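Local coordinates for alanine racemase (Actinobacillus succinogenes, PDB 3C3K), which is of unknown function but has a periplasmic binding protein-like fold, whose members generally bind small molecules, at residues V116-L129 / Y146-I160. Numbering follows the deposited sequence.
Sequences VDQLVKSGKKRIAL and YLNRLKFHGLDYSRI
L129 CB sits over the centre of the Y146 ring, 3.7 Å from its centroid, while L150 CG backs the opposite face nearer the rim. V116 extends this core: its CG1, anti to the backbone N (chi1 176°), meets L150 CD2 at 3.8 Å, and I127 CD1 packs against the same methyl. Y146 shows how a buried tyrosine can fasten helix to sheet: its OH donates to I127 O (2.7 Å) and accepts from R159 N, thus linking the two. Beside it, L129 N donates a hydrogen bond to R159 O. Water 1 continues the link between the two segments, donating to K125 O and Y157 O and accepting from I127 N. R126 CB lies over one face of Y157, while the arginine's NE hydrogen-bonds to K184 O. At the helix edge, V120 CG1 and F152 lie over opposite faces of the H153 ring, whose NE2 reaches D117 OD1 (2.8 Å, 166°) from above the carboxylate plane. R149 grips D117 in a side-on salt bridge: NE meets the syn lone pair of OD1 in a short, straight bond (2.7 Å), NH2 reaches OD2 in a longer (3.2 Å), more bent one (140°). Helix 137-152 thus packs beside helix 108-121 and connects parallel neighbours 127-131 and 159-162, a beta-alpha-beta crossover characteristic of the periplasmic binding protein-like fold.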
ATOM      1  N   VAL B 116      26.011   1.356   5.947  1.00 13.86           N
ATOM      2  CA  VAL B 116      27.004   0.761   6.837  1.00 16.10           C
ATOM      3  C   VAL B 116      28.094   1.753   7.248  1.00 16.85           C
ATOM      4  O   VAL B 116      28.436   1.837   8.427  1.00 16.55           O
ATOM      5  CB  VAL B 116      27.640  -0.472   6.225  1.00 15.12           C
ATOM      6  CG1 VAL B 116      28.741  -1.016   7.137  1.00 17.00           C
ATOM      7  CG2 VAL B 116      26.572  -1.522   5.995  1.00 15.95           C
ATOM      8  N   ASP B 117      28.612   2.533   6.316  1.00 16.93           N
ATOM      9  CA  ASP B 117      29.631   3.487   6.735  1.00 17.18           C
ATOM     10  C   ASP B 117      29.096   4.447   7.793  1.00 17.60           C
ATOM     11  O   ASP B 117      29.834   4.780   8.696  1.00 16.61           O
ATOM     12  CB  ASP B 117      30.185   4.314   5.577  1.00 17.44           C
ATOM     13  CG  ASP B 117      30.977   3.507   4.616  1.00 19.99           C
ATOM     14  OD1 ASP B 117      31.350   2.347   4.908  1.00 22.04           O
ATOM     15  OD2 ASP B 117      31.229   4.054   3.541  1.00 18.52           O
ATOM     16  N   GLN B 118      27.833   4.902   7.671  1.00 17.52           N
ATOM     17  CA  GLN B 118      27.279   5.860   8.628  1.00 17.27           C
ATOM     18  C   GLN B 118      27.068   5.231   9.986  1.00 17.51           C
ATOM     19  O   GLN B 118      27.419   5.812  10.995  1.00 17.13           O
ATOM     20  CB  GLN B 118      25.951   6.441   8.158  1.00 18.16           C
ATOM     21  CG  GLN B 118      26.020   7.211   6.862  1.00 18.42           C
ATOM     22  CD  GLN B 118      27.259   8.003   6.738  1.00 21.45           C
ATOM     23  OE1 GLN B 118      27.467   8.960   7.483  1.00 26.29           O
ATOM     24  NE2 GLN B 118      28.089   7.654   5.755  1.00 19.56           N
ATOM     25  N   LEU B 119      26.483   4.039  10.020  1.00 16.55           N
ATOM     26  CA  LEU B 119      26.418   3.289  11.267  1.00 15.40           C
ATOM     27  C   LEU B 119      27.793   3.104  11.941  1.00 14.83           C
ATOM     28  O   LEU B 119      27.901   3.288  13.129  1.00 15.29           O
ATOM     29  CB  LEU B 119      25.658   1.961  11.110  1.00 14.70           C
ATOM     30  CG  LEU B 119      24.188   2.104  10.741  1.00 14.50           C
ATOM     31  CD1 LEU B 119      23.639   0.801  10.145  1.00 16.87           C
ATOM     32  CD2 LEU B 119      23.340   2.561  11.944  1.00 16.93           C
ATOM     33  N   VAL B 120      28.824   2.756  11.199  1.00 15.76           N
ATOM     34  CA  VAL B 120      30.170   2.563  11.788  1.00 17.01           C
ATOM     35  C   VAL B 120      30.762   3.870  12.287  1.00 18.74           C
ATOM     36  O   VAL B 120      31.379   3.884  13.352  1.00 18.84           O
ATOM     37  CB  VAL B 120      31.113   1.896  10.761  1.00 18.55           C
ATOM     38  CG1 VAL B 120      32.652   2.060  11.123  1.00 16.85           C
ATOM     39  CG2 VAL B 120      30.735   0.432  10.583  1.00 13.79           C
ATOM     40  N   LYS B 121      30.519   4.979  11.573  1.00 18.35           N
ATOM     41  CA  LYS B 121      30.953   6.284  12.012  1.00 21.08           C
ATOM     42  C   LYS B 121      30.327   6.653  13.338  1.00 21.50           C
ATOM     43  O   LYS B 121      30.926   7.335  14.161  1.00 21.02           O
ATOM     44  CB  LYS B 121      30.572   7.374  10.976  1.00 21.41           C
ATOM     45  CG  LYS B 121      31.700   7.769  10.022  1.00 23.05           C
ATOM     46  CD  LYS B 121      31.267   8.871   9.045  1.00 26.01           C
ATOM     47  CE  LYS B 121      31.101  10.208   9.777  1.00 34.99           C
ATOM     48  NZ  LYS B 121      31.799  11.359   9.072  1.00 39.69           N
ATOM     49  N   SER B 122      29.079   6.253  13.536  1.00 21.67           N
ATOM     50  CA  SER B 122      28.386   6.639  14.741  1.00 21.15           C
ATOM     51  C   SER B 122      28.775   5.693  15.863  1.00 21.77           C
ATOM     52  O   SER B 122      28.253   5.822  16.944  1.00 21.61           O
ATOM     53  CB  SER B 122      26.878   6.666  14.520  1.00 20.82           C
ATOM     54  OG  SER B 122      26.356   5.356  14.610  1.00 24.57           O
ATOM     55  N   GLY B 123      29.705   4.752  15.608  1.00 21.22           N
ATOM     56  CA  GLY B 123      30.252   3.929  16.689  1.00 19.66           C
ATOM     57  C   GLY B 123      29.672   2.518  16.791  1.00 19.65           C
ATOM     58  O   GLY B 123      30.054   1.774  17.680  1.00 19.93           O
ATOM     59  N   LYS B 124      28.751   2.152  15.881  1.00 18.71           N
ATOM     60  CA  LYS B 124      28.103   0.842  15.875  1.00 17.01           C
ATOM     61  C   LYS B 124      29.043  -0.247  15.318  1.00 17.52           C
ATOM     62  O   LYS B 124      29.783   0.015  14.413  1.00 18.24           O
ATOM     63  CB  LYS B 124      26.785   0.904  15.074  1.00 16.38           C
ATOM     64  CG  LYS B 124      25.755   1.869  15.665  1.00 15.92           C
ATOM     65  CD  LYS B 124      25.386   1.407  17.096  1.00 12.73           C
ATOM     66  CE  LYS B 124      24.322   2.285  17.751  1.00 14.22           C
ATOM     67  NZ  LYS B 124      23.597   1.468  18.832  1.00 18.00           N
ATOM     68  N   LYS B 125      29.017  -1.456  15.864  1.00 17.26           N
ATOM     69  CA  LYS B 125      30.025  -2.437  15.564  1.00 17.65           C
ATOM     70  C   LYS B 125      29.399  -3.815  15.293  1.00 18.52           C
ATOM     71  O   LYS B 125      30.047  -4.731  14.759  1.00 18.54           O
ATOM     72  CB  LYS B 125      31.015  -2.540  16.739  1.00 18.53           C
ATOM     73  CG  LYS B 125      32.162  -1.541  16.602  1.00 20.61           C
ATOM     74  CD  LYS B 125      33.175  -1.709  17.707  1.00 27.38           C
ATOM     75  CE  LYS B 125      34.219  -0.619  17.646  1.00 32.54           C
ATOM     76  NZ  LYS B 125      33.617   0.747  17.417  1.00 39.97           N
ATOM     77  N   ARG B 126      28.122  -3.955  15.610  1.00 17.75           N
ATOM     78  CA  ARG B 126      27.442  -5.221  15.345  1.00 18.08           C
ATOM     79  C   ARG B 126      26.159  -4.939  14.588  1.00 18.00           C
ATOM     80  O   ARG B 126      25.067  -4.827  15.196  1.00 19.32           O
ATOM     81  CB  ARG B 126      27.156  -5.960  16.653  1.00 17.27           C
ATOM     82  CG  ARG B 126      28.428  -6.469  17.329  1.00 19.21           C
ATOM     83  CD  ARG B 126      28.288  -6.990  18.818  1.00 20.04           C
ATOM     84  NE  ARG B 126      27.296  -6.332  19.671  1.00 26.21           N
ATOM     85  CZ  ARG B 126      27.484  -5.233  20.419  1.00 29.22           C
ATOM     86  NH1 ARG B 126      28.650  -4.597  20.439  1.00 27.77           N
ATOM     87  NH2 ARG B 126      26.476  -4.751  21.168  1.00 28.66           N
ATOM     88  N   ILE B 127      26.294  -4.797  13.273  1.00 16.46           N
ATOM     89  CA  ILE B 127      25.212  -4.340  12.449  1.00 16.68           C
ATOM     90  C   ILE B 127      24.630  -5.600  11.815  1.00 16.58           C
ATOM     91  O   ILE B 127      25.377  -6.386  11.200  1.00 18.74           O
ATOM     92  CB  ILE B 127      25.709  -3.347  11.356  1.00 15.73           C
ATOM     93  CG1 ILE B 127      26.343  -2.110  11.992  1.00 17.05           C
ATOM     94  CG2 ILE B 127      24.525  -2.942  10.398  1.00 18.55           C
ATOM     95  CD1 ILE B 127      27.309  -1.385  11.129  1.00 19.33           C
ATOM     96  N   ALA B 128      23.325  -5.788  11.957  1.00 15.22           N
ATOM     97  CA  ALA B 128      22.568  -6.916  11.371  1.00 13.96           C
ATOM     98  C   ALA B 128      21.767  -6.393  10.182  1.00 14.76           C
ATOM     99  O   ALA B 128      21.543  -5.158  10.048  1.00 14.71           O
ATOM    100  CB  ALA B 128      21.589  -7.572  12.455  1.00 14.71           C
ATOM    101  N   LEU B 129      21.378  -7.320   9.304  1.00 12.34           N
ATOM    102  CA  LEU B 129      20.564  -7.044   8.130  1.00 12.79           C
ATOM    103  C   LEU B 129      19.271  -7.871   8.187  1.00 13.47           C
ATOM    104  O   LEU B 129      19.288  -9.076   8.500  1.00 13.10           O
ATOM    105  CB  LEU B 129      21.354  -7.351   6.833  1.00 12.06           C
ATOM    106  CG  LEU B 129      20.667  -7.121   5.475  1.00 11.67           C
ATOM    107  CD1 LEU B 129      20.703  -5.571   5.161  1.00 11.13           C
ATOM    108  CD2 LEU B 129      21.376  -7.861   4.340  1.00 13.66           C
ATOM    109  N   TYR B 146      26.210  -4.737   2.155  1.00 16.62           N
ATOM    110  CA  TYR B 146      26.286  -4.864   3.627  1.00 14.43           C
ATOM    111  C   TYR B 146      27.475  -5.778   4.039  1.00 15.32           C
ATOM    112  O   TYR B 146      28.270  -5.416   4.862  1.00 14.53           O
ATOM    113  CB  TYR B 146      24.972  -5.480   4.171  1.00 12.72           C
ATOM    114  CG  TYR B 146      25.014  -6.170   5.522  1.00 12.91           C
ATOM    115  CD1 TYR B 146      25.042  -7.582   5.610  1.00 10.13           C
ATOM    116  CD2 TYR B 146      24.928  -5.442   6.713  1.00 14.74           C
ATOM    117  CE1 TYR B 146      25.075  -8.243   6.828  1.00  9.03           C
ATOM    118  CE2 TYR B 146      24.915  -6.108   7.958  1.00 10.94           C
ATOM    119  CZ  TYR B 146      25.033  -7.524   7.990  1.00 11.91           C
ATOM    120  OH  TYR B 146      25.047  -8.207   9.191  1.00 15.00           O
ATOM    121  N   LEU B 147      27.578  -6.972   3.470  1.00 18.01           N
ATOM    122  CA  LEU B 147      28.588  -7.950   3.935  1.00 18.36           C
ATOM    123  C   LEU B 147      30.015  -7.474   3.606  1.00 19.69           C
ATOM    124  O   LEU B 147      30.924  -7.529   4.446  1.00 19.73           O
ATOM    125  CB  LEU B 147      28.377  -9.238   3.200  1.00 18.70           C
ATOM    126  CG  LEU B 147      27.233 -10.109   3.690  1.00 18.85           C
ATOM    127  CD1 LEU B 147      27.122 -11.312   2.734  1.00 20.43           C
ATOM    128  CD2 LEU B 147      27.585 -10.516   5.067  1.00 14.64           C
ATOM    129  N   ASN B 148      30.195  -6.963   2.391  1.00 19.93           N
ATOM    130  CA  ASN B 148      31.497  -6.424   1.971  1.00 20.42           C
ATOM    131  C   ASN B 148      31.931  -5.229   2.774  1.00 20.41           C
ATOM    132  O   ASN B 148      33.137  -5.052   3.038  1.00 20.86           O
ATOM    133  CB  ASN B 148      31.527  -6.047   0.478  1.00 20.77           C
ATOM    134  CG  ASN B 148      31.251  -7.226  -0.419  1.00 24.54           C
ATOM    135  OD1 ASN B 148      31.460  -8.373  -0.033  1.00 26.26           O
ATOM    136  ND2 ASN B 148      30.756  -6.951  -1.623  1.00 26.61           N
ATOM    137  N   ARG B 149      30.998  -4.373   3.148  1.00 18.19           N
ATOM    138  CA  ARG B 149      31.400  -3.155   3.856  1.00 17.03           C
ATOM    139  C   ARG B 149      31.727  -3.448   5.306  1.00 16.93           C
ATOM    140  O   ARG B 149      32.584  -2.822   5.921  1.00 17.15           O
ATOM    141  CB  ARG B 149      30.295  -2.108   3.702  1.00 17.86           C
ATOM    142  CG  ARG B 149      30.768  -0.706   3.761  1.00 17.74           C
ATOM    143  CD  ARG B 149      31.650  -0.371   2.557  1.00 19.52           C
ATOM    144  NE  ARG B 149      32.208   0.961   2.696  1.00 19.35           N
ATOM    145  CZ  ARG B 149      33.226   1.385   1.976  1.00 22.67           C
ATOM    146  NH1 ARG B 149      33.743   0.572   1.078  1.00 22.15           N
ATOM    147  NH2 ARG B 149      33.729   2.596   2.164  1.00 22.61           N
ATOM    148  N   LEU B 150      31.095  -4.457   5.881  1.00 17.75           N
ATOM    149  CA  LEU B 150      31.495  -4.889   7.235  1.00 17.34           C
ATOM    150  C   LEU B 150      32.927  -5.377   7.245  1.00 16.97           C
ATOM    151  O   LEU B 150      33.648  -5.085   8.181  1.00 15.49           O
ATOM    152  CB  LEU B 150      30.584  -5.975   7.841  1.00 16.85           C
ATOM    153  CG  LEU B 150      29.094  -5.637   8.076  1.00 20.47           C
ATOM    154  CD1 LEU B 150      28.354  -6.838   8.720  1.00 17.38           C
ATOM    155  CD2 LEU B 150      28.940  -4.385   8.922  1.00 21.82           C
ATOM    156  N   LYS B 151      33.290  -6.184   6.242  1.00 16.96           N
ATOM    157  CA  LYS B 151      34.630  -6.785   6.129  1.00 16.82           C
ATOM    158  C   LYS B 151      35.592  -5.651   5.828  1.00 15.99           C
ATOM    159  O   LYS B 151      36.740  -5.658   6.263  1.00 16.98           O
ATOM    160  CB  LYS B 151      34.725  -7.766   4.952  1.00 16.76           C
ATOM    161  CG  LYS B 151      33.902  -9.089   4.954  1.00 25.12           C
ATOM    162  CD  LYS B 151      33.918  -9.742   6.316  1.00 33.31           C
ATOM    163  CE  LYS B 151      32.574  -9.504   7.080  1.00 37.34           C
ATOM    164  NZ  LYS B 151      32.517  -9.951   8.542  1.00 36.12           N
ATOM    165  N   PHE B 152      35.143  -4.693   5.030  1.00 15.21           N
ATOM    166  CA  PHE B 152      35.969  -3.532   4.774  1.00 15.29           C
ATOM    167  C   PHE B 152      36.348  -2.780   6.049  1.00 15.60           C
ATOM    168  O   PHE B 152      37.412  -2.185   6.154  1.00 13.75           O
ATOM    169  CB  PHE B 152      35.238  -2.586   3.845  1.00 15.50           C
ATOM    170  CG  PHE B 152      35.910  -1.289   3.664  1.00 13.75           C
ATOM    171  CD1 PHE B 152      36.984  -1.164   2.767  1.00 15.50           C
ATOM    172  CD2 PHE B 152      35.423  -0.184   4.270  1.00 15.17           C
ATOM    173  CE1 PHE B 152      37.583   0.077   2.552  1.00 17.04           C
ATOM    174  CE2 PHE B 152      36.013   1.053   4.067  1.00 11.97           C
ATOM    175  CZ  PHE B 152      37.091   1.186   3.221  1.00 17.85           C
ATOM    176  N   HIS B 153      35.437  -2.765   7.003  1.00 16.85           N
ATOM    177  CA  HIS B 153      35.705  -2.096   8.294  1.00 17.25           C
ATOM    178  C   HIS B 153      36.276  -3.062   9.325  1.00 17.10           C
ATOM    179  O   HIS B 153      36.407  -2.742  10.484  1.00 17.20           O
ATOM    180  CB  HIS B 153      34.417  -1.441   8.822  1.00 15.94           C
ATOM    181  CG  HIS B 153      34.030  -0.205   8.066  1.00 15.37           C
ATOM    182  ND1 HIS B 153      34.831   0.917   8.013  1.00 14.06           N
ATOM    183  CD2 HIS B 153      32.941   0.066   7.302  1.00 14.09           C
ATOM    184  CE1 HIS B 153      34.228   1.842   7.282  1.00 16.36           C
ATOM    185  NE2 HIS B 153      33.089   1.347   6.823  1.00 15.44           N
ATOM    186  N   GLY B 154      36.577  -4.272   8.892  1.00 17.52           N
ATOM    187  CA  GLY B 154      37.159  -5.254   9.791  1.00 16.27           C
ATOM    188  C   GLY B 154      36.276  -5.636  10.963  1.00 16.53           C
ATOM    189  O   GLY B 154      36.785  -5.934  11.998  1.00 15.71           O
ATOM    190  N   LEU B 155      34.950  -5.558  10.804  1.00 17.71           N
ATOM    191  CA  LEU B 155      34.018  -5.914  11.850  1.00 19.10           C
ATOM    192  C   LEU B 155      33.900  -7.439  11.918  1.00 20.00           C
ATOM    193  O   LEU B 155      33.819  -8.108  10.917  1.00 20.54           O
ATOM    194  CB  LEU B 155      32.657  -5.220  11.644  1.00 19.12           C
ATOM    195  CG  LEU B 155      32.735  -3.667  11.479  1.00 21.06           C
ATOM    196  CD1 LEU B 155      31.450  -2.969  11.175  1.00 20.59           C
ATOM    197  CD2 LEU B 155      33.315  -2.992  12.723  1.00 20.29           C
ATOM    198  N   ASP B 156      33.848  -7.992  13.115  1.00 20.68           N
ATOM    199  CA  ASP B 156      33.723  -9.438  13.244  1.00 22.10           C
ATOM    200  C   ASP B 156      32.249  -9.943  13.123  1.00 22.66           C
ATOM    201  O   ASP B 156      31.976 -11.062  12.629  1.00 23.63           O
ATOM    202  CB  ASP B 156      34.303  -9.827  14.581  1.00 24.37           C
ATOM    203  CG  ASP B 156      34.586 -11.347  14.676  1.00 31.13           C
ATOM    204  OD1 ASP B 156      34.460 -12.094  13.653  1.00 33.37           O
ATOM    205  OD2 ASP B 156      34.923 -11.778  15.784  1.00 36.42           O
ATOM    206  N   TYR B 157      31.301  -9.109  13.517  1.00 20.67           N
ATOM    207  CA  TYR B 157      29.886  -9.498  13.535  1.00 20.12           C
ATOM    208  C   TYR B 157      29.232  -9.301  12.183  1.00 20.06           C
ATOM    209  O   TYR B 157      29.301  -8.195  11.555  1.00 18.43           O
ATOM    210  CB  TYR B 157      29.125  -8.668  14.585  1.00 19.32           C
ATOM    211  CG  TYR B 157      27.623  -8.896  14.713  1.00 18.25           C
ATOM    212  CD1 TYR B 157      27.099  -9.637  15.762  1.00 17.63           C
ATOM    213  CD2 TYR B 157      26.729  -8.300  13.826  1.00 18.75           C
ATOM    214  CE1 TYR B 157      25.722  -9.823  15.897  1.00 18.79           C
ATOM    215  CE2 TYR B 157      25.379  -8.496  13.924  1.00 17.43           C
ATOM    216  CZ  TYR B 157      24.871  -9.252  14.970  1.00 17.56           C
ATOM    217  OH  TYR B 157      23.525  -9.403  15.099  1.00 17.74           O
ATOM    218  N   SER B 158      28.537 -10.361  11.799  1.00 19.75           N
ATOM    219  CA  SER B 158      27.739 -10.397  10.622  1.00 20.04           C
ATOM    220  C   SER B 158      26.493 -11.146  10.966  1.00 20.53           C
ATOM    221  O   SER B 158      26.572 -12.238  11.617  1.00 18.88           O
ATOM    222  CB  SER B 158      28.440 -11.261   9.576  1.00 19.68           C
ATOM    223  OG  SER B 158      28.301 -10.644   8.368  1.00 25.41           O
ATOM    224  N   ARG B 159      25.346 -10.579  10.562  1.00 19.25           N
ATOM    225  CA  ARG B 159      24.161 -11.368  10.518  1.00 19.30           C
ATOM    226  C   ARG B 159      22.951 -10.967   9.771  1.00 19.22           C
ATOM    227  O   ARG B 159      22.543  -9.804   9.785  1.00 18.31           O
ATOM    228  CB  ARG B 159      23.986 -12.339  11.652  1.00 22.80           C
ATOM    229  CG  ARG B 159      23.132 -12.111  12.846  1.00 22.52           C
ATOM    230  CD  ARG B 159      23.239 -13.511  13.577  1.00 26.19           C
ATOM    231  NE  ARG B 159      23.920 -13.410  14.888  1.00 30.12           N
ATOM    232  CZ  ARG B 159      25.246 -13.500  15.092  1.00 35.08           C
ATOM    233  NH1 ARG B 159      25.732 -13.361  16.325  1.00 35.29           N
ATOM    234  NH2 ARG B 159      26.095 -13.693  14.081  1.00 34.21           N
ATOM    235  N   ILE B 160      22.332 -11.961   9.159  1.00 17.26           N
ATOM    236  CA  ILE B 160      21.241 -11.688   8.246  1.00 16.54           C
ATOM    237  C   ILE B 160      20.056 -12.523   8.638  1.00 17.58           C
ATOM    238  O   ILE B 160      20.183 -13.759   8.879  1.00 16.67           O
ATOM    239  CB  ILE B 160      21.654 -12.055   6.817  1.00 16.33           C
ATOM    240  CG1 ILE B 160      22.883 -11.266   6.442  1.00 15.41           C
ATOM    241  CG2 ILE B 160      20.491 -11.827   5.816  1.00 12.92           C
ATOM    242  CD1 ILE B 160      23.661 -11.780   5.209  1.00 16.95           C
TER
HETATM  243  O   HOH W   1      28.842  -5.516  12.315  1.00 12.75           O
HETATM  244  O   HOH W   2      31.956  -6.588  15.310  1.00 23.33           O